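Local coordinates for protein cortical-lytic enzyme (Clostridium perfringens, PDB 5JIP) that acts as a muramidase of glycoside hydrolase family 25 that takes part in hydrolysing the spore cortex during germination, at residues S13-D18 against V217-G222; A178-I183 against F204-K209. All coordinates share one frame; numbering follows the deposited sequence.

Contact 1 (S13-D18 against V217-G222); sequences STFGPD and VDLNWG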
loop_
_atom_site.group_PDB
_atom_site.type_symbol
_atom_site.label_atom_id
_atom_site.label_comp_id
_atom_site.label_asym_id
_atom_site.label_seq_id
_atom_site.Cartn_x
_atom_site.Cartn_y
_atom_site.Cartn_z
ATOM N N SER A 13 21.540 5.393 0.856
ATOM C CA SER A 13 21.272 5.176 -0.558
ATOM C C SER A 13 22.050 3.973 -1.079
ATOM O O SER A 13 23.258 3.849 -0.846
ATOM C CB SER A 13 21.638 6.416 -1.375
ATOM O OG SER A 13 20.822 7.534 -1.039
ATOM N N THR A 14 21.359 3.116 -1.833
ATOM C CA THR A 14 22.033 2.035 -2.535
ATOM C C THR A 14 22.807 2.588 -3.732
ATOM O O THR A 14 22.656 3.741 -4.135
ATOM C CB THR A 14 21.033 0.976 -2.994
ATOM O OG1 THR A 14 19.984 1.588 -3.743
ATOM C CG2 THR A 14 20.431 0.230 -1.782
ATOM N N PHE A 15 23.628 1.725 -4.315
ATOM C CA PHE A 15 24.614 2.157 -5.291
ATOM C C PHE A 15 24.914 1.029 -6.263
ATOM O O PHE A 15 25.045 -0.128 -5.861
ATOM C CB PHE A 15 25.885 2.608 -4.570
ATOM C CG PHE A 15 27.078 2.762 -5.470
ATOM C CD1 PHE A 15 27.350 3.961 -6.095
ATOM C CD2 PHE A 15 27.931 1.704 -5.669
ATOM C CE1 PHE A 15 28.458 4.104 -6.937
ATOM C CE2 PHE A 15 29.042 1.832 -6.493
ATOM C CZ PHE A 15 29.314 3.035 -7.117
ATOM N N GLY A 16 25.078 1.375 -7.533
ATOM C CA GLY A 16 25.470 0.387 -8.497
ATOM C C GLY A 16 25.644 0.963 -9.879
ATOM O O GLY A 16 25.139 2.059 -10.202
ATOM N N PRO A 17 26.330 0.211 -10.738
ATOM C CA PRO A 17 26.577 0.665 -12.102
ATOM C C PRO A 17 25.467 0.251 -13.053
ATOM O O PRO A 17 24.669 -0.644 -12.772
ATOM C CB PRO A 17 27.884 -0.058 -12.451
ATOM C CG PRO A 17 27.705 -1.398 -11.763
ATOM C CD PRO A 17 27.051 -1.051 -10.444
ATOM N N ASP A 18 25.445 0.905 -14.213
ATOM C CA ASP A 18 24.776 0.299 -15.355
ATOM C C ASP A 18 25.805 0.056 -16.450
ATOM O O ASP A 18 26.786 0.804 -16.592
ATOM C CB ASP A 18 23.581 1.129 -15.866
ATOM C CG ASP A 18 23.953 2.554 -16.225
ATOM O OD1 ASP A 18 23.952 3.409 -15.315
ATOM O OD2 ASP A 18 24.230 2.813 -17.415
ATOM N N VAL A 217 32.597 4.288 -16.072
ATOM C CA VAL A 217 31.344 3.562 -15.979
ATOM C C VAL A 217 30.245 4.492 -15.457
ATOM O O VAL A 217 30.511 5.430 -14.697
ATOM C CB VAL A 217 31.547 2.302 -15.086
ATOM C CG1 VAL A 217 31.930 2.698 -13.654
ATOM C CG2 VAL A 217 30.317 1.410 -15.097
ATOM N N ASP A 218 29.018 4.245 -15.912
ATOM C CA ASP A 218 27.831 4.915 -15.375
ATOM C C ASP A 218 27.586 4.446 -13.948
ATOM O O ASP A 218 27.520 3.243 -13.691
ATOM C CB ASP A 218 26.577 4.598 -16.198
ATOM C CG ASP A 218 26.610 5.101 -17.625
ATOM O OD1 ASP A 218 27.467 5.940 -17.985
ATOM O OD2 ASP A 218 25.722 4.663 -18.399
ATOM N N LEU A 219 27.449 5.381 -13.019
ATOM C CA LEU A 219 27.182 5.043 -11.625
ATOM C C LEU A 219 25.908 5.727 -11.138
ATOM O O LEU A 219 25.558 6.833 -11.573
ATOM C CB LEU A 219 28.334 5.432 -10.730
ATOM C CG LEU A 219 29.667 4.714 -11.036
ATOM C CD1 LEU A 219 30.751 5.276 -10.149
ATOM C CD2 LEU A 219 29.523 3.185 -10.891
ATOM N N ASN A 220 25.243 5.072 -10.191
ATOM C CA ASN A 220 23.881 5.432 -9.814
ATOM C C ASN A 220 23.676 5.319 -8.317
ATOM O O ASN A 220 24.142 4.364 -7.680
ATOM C CB ASN A 220 22.853 4.511 -10.475
ATOM C CG ASN A 220 22.988 4.466 -11.980
ATOM O OD1 ASN A 220 22.544 5.372 -12.669
ATOM N ND2 ASN A 220 23.545 3.375 -12.499
ATOM N N TRP A 221 22.942 6.280 -7.773
ATOM C CA TRP A 221 22.342 6.148 -6.458
ATOM C C TRP A 221 20.920 5.623 -6.596
ATOM O O TRP A 221 20.172 6.025 -7.498
ATOM C CB TRP A 221 22.311 7.488 -5.710
ATOM C CG TRP A 221 23.647 8.123 -5.516
ATOM C CD1 TRP A 221 24.070 9.296 -6.058
ATOM C CD2 TRP A 221 24.747 7.613 -4.736
ATOM N NE1 TRP A 221 25.351 9.569 -5.659
ATOM C CE2 TRP A 221 25.803 8.548 -4.858
ATOM C CE3 TRP A 221 24.932 6.481 -3.940
ATOM C CZ2 TRP A 221 27.022 8.384 -4.211
ATOM C CZ3 TRP A 221 26.165 6.296 -3.307
ATOM C CH2 TRP A 221 27.190 7.254 -3.438
ATOM N N GLY A 222 20.548 4.744 -5.676
ATOM C CA GLY A 222 19.225 4.175 -5.644
ATOM C C GLY A 222 18.499 4.443 -4.338
ATOM O O GLY A 222 18.948 5.215 -3.480
HETATM O O HOH W 1 18.212 6.943 -1.533
HETATM O O HOH W 2 28.616 2.295 -17.912
#
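Gly16 and Asn220 form the hydrogen-bonded pair at the middle of an antiparallel ladder that joins the first barrel strand, 15-19, to the last, 217-221. Gly16 N donates to Asn220 O at 3.1 Å, while the return bond from Asn220 N is weak and bent. Gly16 O gains a second donor in the side-chain amide of Asn220, with ND2 3.1 Å away. The same nitrogen reaches Asp18 OD1 at 2.8 Å, nearly straight (168°); Asp18 OD1 lies in the Asn220 amide plane and accepts on its anti lone pair. Trp176 NE1 holds the other end of the amide, Asn220 OD1, fixing its rotation. Asp18 OD1 also accepts from Gln203 NE2. With CG between the backbone N and the carbonyl carbon (chi1 56°), the Asp18 carboxylate swings across to Asp218, and their OD2 atoms lie 2.6 Å apart.

The fold is the modified TIM barrel of family 25, whose last strand, 217-221, runs antiparallel. Here Asp18, Asp218 and Asn220 form a polar cluster on one face of the strand pair, with a buffer molecule bound beside Asp218, and apolar groups line the other. There Phe15 CD1 sits over one face of the Trp221 indole, 3.8 Å from CZ3, the ring planes inclined at 55°. Phe15 CZ meets Leu219 CD2 at 3.8 Å, and the same methyl group touches Pro17 CB. Gly222 N binds Thr14 O at 2.8 Å; a water links Ser13 OG, also hydrogen-bonded to Asn10 N, to Gly222 O, and Thr14 OG1 turns to Pro223 O.

Contact 2 (A178-I183 against F204-K209); sequences AMYTRI and FTDEGK
Tyr180 lays one face of its ring against the backbone at Thr205 and Asp206, with Asp206 N 4.0 Å above the ring plane and over its centre. The Asp206 side chain crosses the phenol at about a right angle, its CG 3.6 Å from Tyr180 CE2 and its carboxylate tilted 27° from the ring. Tyr180 OH bonds to Gln203 OE1, and Tyr180 N to a sulfonate oxygen of a MES molecule, probably from the crystallisation liquor.

Arg182, extended from CG to NE, grips that carboxylate side-on, the two flat groups 15° apart. Its NE reaches Asp206 OD1 at 2.8 Å, nearly straight and on the syn lone pair; NH2 meets Asp206 OD2 at 2.9 Å on the syn side, 21° out of the carboxylate plane. Glu207 OE1 packs beside Arg182 CD at 3.3 Å, its charge contact to NE long and with no N-H aimed at it.

On the backbone, Phe204 O accepts a weak bond from Thr181 N and another from a water that accepts from Arg182 N. Thr205 OG1 takes Glu207 N at 2.9 Å, an ST turn. The type I turn Tyr180-Ile183 packs against strand segment 204-205 and the corner after it, within the modified beta/alpha barrel of glycoside hydrolase family 25, where a helix-free loop here links two parallel neighbouring strands.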
loop_
_atom_site.group_PDB
_atom_site.type_symbol
_atom_site.label_atom_id
_atom_site.label_comp_id
_atom_site.label_asym_id
_atom_site.label_seq_id
_atom_site.Cartn_x
_atom_site.Cartn_y
_atom_site.Cartn_z
ATOM N N ALA A 178 19.082 11.075 -14.888
ATOM C CA ALA A 178 20.496 11.344 -15.099
ATOM C C ALA A 178 20.741 12.841 -14.955
ATOM O O ALA A 178 20.091 13.642 -15.629
ATOM C CB ALA A 178 20.926 10.870 -16.479
ATOM N N MET A 179 21.666 13.208 -14.071
ATOM C CA MET A 179 22.168 14.569 -13.963
ATOM C C MET A 179 23.595 14.461 -13.459
ATOM O O MET A 179 23.813 14.108 -12.294
ATOM C CB MET A 179 21.345 15.422 -13.014
ATOM C CG MET A 179 21.866 16.871 -13.030
ATOM S SD MET A 179 21.336 17.699 -11.591
ATOM C CE MET A 179 22.440 16.981 -10.369
ATOM N N TYR A 180 24.546 14.799 -14.322
ATOM C CA TYR A 180 25.965 14.580 -14.060
ATOM C C TYR A 180 26.577 15.788 -13.356
ATOM O O TYR A 180 26.538 16.908 -13.879
ATOM C CB TYR A 180 26.687 14.290 -15.383
ATOM C CG TYR A 180 26.173 13.067 -16.114
ATOM C CD1 TYR A 180 25.412 12.100 -15.462
ATOM C CD2 TYR A 180 26.465 12.874 -17.447
ATOM C CE1 TYR A 180 24.956 10.976 -16.148
ATOM C CE2 TYR A 180 26.038 11.798 -18.120
ATOM C CZ TYR A 180 25.278 10.837 -17.487
ATOM O OH TYR A 180 24.858 9.764 -18.233
ATOM N N THR A 181 27.157 15.554 -12.176
ATOM C CA THR A 181 27.806 16.632 -11.440
ATOM C C THR A 181 29.087 17.130 -12.128
ATOM O O THR A 181 29.546 18.237 -11.824
ATOM C CB THR A 181 28.088 16.164 -10.011
ATOM O OG1 THR A 181 28.843 14.954 -10.030
ATOM C CG2 THR A 181 26.789 15.915 -9.273
ATOM N N ARG A 182 29.650 16.364 -13.062
ATOM C CA ARG A 182 30.826 16.809 -13.814
ATOM C C ARG A 182 30.528 17.972 -14.758
ATOM O O ARG A 182 31.469 18.609 -15.255
ATOM C CB ARG A 182 31.435 15.639 -14.621
ATOM C CG ARG A 182 30.645 15.194 -15.856
ATOM C CD ARG A 182 31.446 14.277 -16.780
ATOM N NE ARG A 182 30.625 13.696 -17.848
ATOM C CZ ARG A 182 30.305 14.297 -18.990
ATOM N NH1 ARG A 182 30.723 15.533 -19.247
ATOM N NH2 ARG A 182 29.537 13.668 -19.874
ATOM N N ILE A 183 29.258 18.264 -15.026
ATOM C CA ILE A 183 28.877 19.369 -15.895
ATOM C C ILE A 183 28.708 20.605 -15.010
ATOM O O ILE A 183 27.804 20.617 -14.159
ATOM C CB ILE A 183 27.603 19.048 -16.681
ATOM C CG1 ILE A 183 27.866 17.840 -17.601
ATOM C CG2 ILE A 183 27.166 20.245 -17.530
ATOM C CD1 ILE A 183 26.638 17.230 -18.149
ATOM N N PHE A 204 24.572 9.811 -11.564
ATOM C CA PHE A 204 25.312 11.035 -11.279
ATOM C C PHE A 204 26.607 11.154 -12.072
ATOM O O PHE A 204 27.213 12.229 -12.079
ATOM C CB PHE A 204 25.593 11.156 -9.767
ATOM C CG PHE A 204 26.470 10.066 -9.211
ATOM C CD1 PHE A 204 25.903 8.887 -8.731
ATOM C CD2 PHE A 204 27.843 10.209 -9.179
ATOM C CE1 PHE A 204 26.690 7.871 -8.233
ATOM C CE2 PHE A 204 28.647 9.184 -8.686
ATOM C CZ PHE A 204 28.067 8.012 -8.224
ATOM N N THR A 205 27.038 10.102 -12.769
ATOM C CA THR A 205 28.196 10.234 -13.632
ATOM C C THR A 205 28.117 9.188 -14.722
ATOM O O THR A 205 27.491 8.140 -14.549
ATOM C CB THR A 205 29.502 10.074 -12.850
ATOM O OG1 THR A 205 30.601 10.289 -13.726
ATOM C CG2 THR A 205 29.602 8.694 -12.264
ATOM N N ASP A 206 28.770 9.493 -15.837
ATOM C CA ASP A 206 29.037 8.540 -16.899
ATOM C C ASP A 206 30.511 8.168 -16.966
ATOM O O ASP A 206 30.905 7.414 -17.860
ATOM C CB ASP A 206 28.595 9.100 -18.248
ATOM C CG ASP A 206 29.285 10.418 -18.601
ATOM O OD1 ASP A 206 29.850 11.054 -17.717
ATOM O OD2 ASP A 206 29.217 10.832 -19.769
ATOM N N GLU A 207 31.315 8.656 -16.031
ATOM C CA GLU A 207 32.766 8.536 -16.080
ATOM C C GLU A 207 33.306 8.093 -14.746
ATOM O O GLU A 207 34.399 8.491 -14.331
ATOM C CB GLU A 207 33.412 9.859 -16.470
ATOM C CG GLU A 207 33.063 10.325 -17.817
ATOM C CD GLU A 207 33.835 11.562 -18.210
ATOM O OE1 GLU A 207 34.149 12.391 -17.326
ATOM O OE2 GLU A 207 34.140 11.673 -19.410
ATOM N N GLY A 208 32.582 7.236 -14.059
ATOM C CA GLY A 208 32.989 6.844 -12.742
ATOM C C GLY A 208 34.082 5.795 -12.763
ATOM O O GLY A 208 34.351 5.148 -13.773
ATOM N N LYS A 209 34.720 5.640 -11.613
ATOM C CA LYS A 209 35.733 4.608 -11.392
ATOM C C LYS A 209 35.220 3.651 -10.334
ATOM O O LYS A 209 34.968 4.054 -9.188
ATOM C CB LYS A 209 37.060 5.235 -10.963
ATOM C CG LYS A 209 38.160 4.238 -10.610
ATOM C CD LYS A 209 39.403 4.997 -10.111
ATOM C CE LYS A 209 40.614 4.090 -9.946
ATOM N NZ LYS A 209 40.569 3.309 -8.679
HETATM O O HOH W 3 29.419 13.401 -13.210
#

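Overall arrangement
Both contacts belong to the barrel domain, and their centres lie 10 Å apart. Contact 2 is nested along the chain inside the loop that contact 1 closes: 13-18 comes first, then 178-183, 204-209 and finally 217-222. Strands 201-208 and 217-221 are consecutive and antiparallel neighbours in one sheet, so the two contacts touch directly, for instance where Leu219 O meets Phe204 N and where the rings of Trp221 and Phe204 stack. Through 217-221, contact 1 joins the beginning of the barrel to its end, while contact 2 ties a surface loop to the adjoining strand. The magnesium site lies beyond contact 1, about 11 Å from the Thr14 side chain.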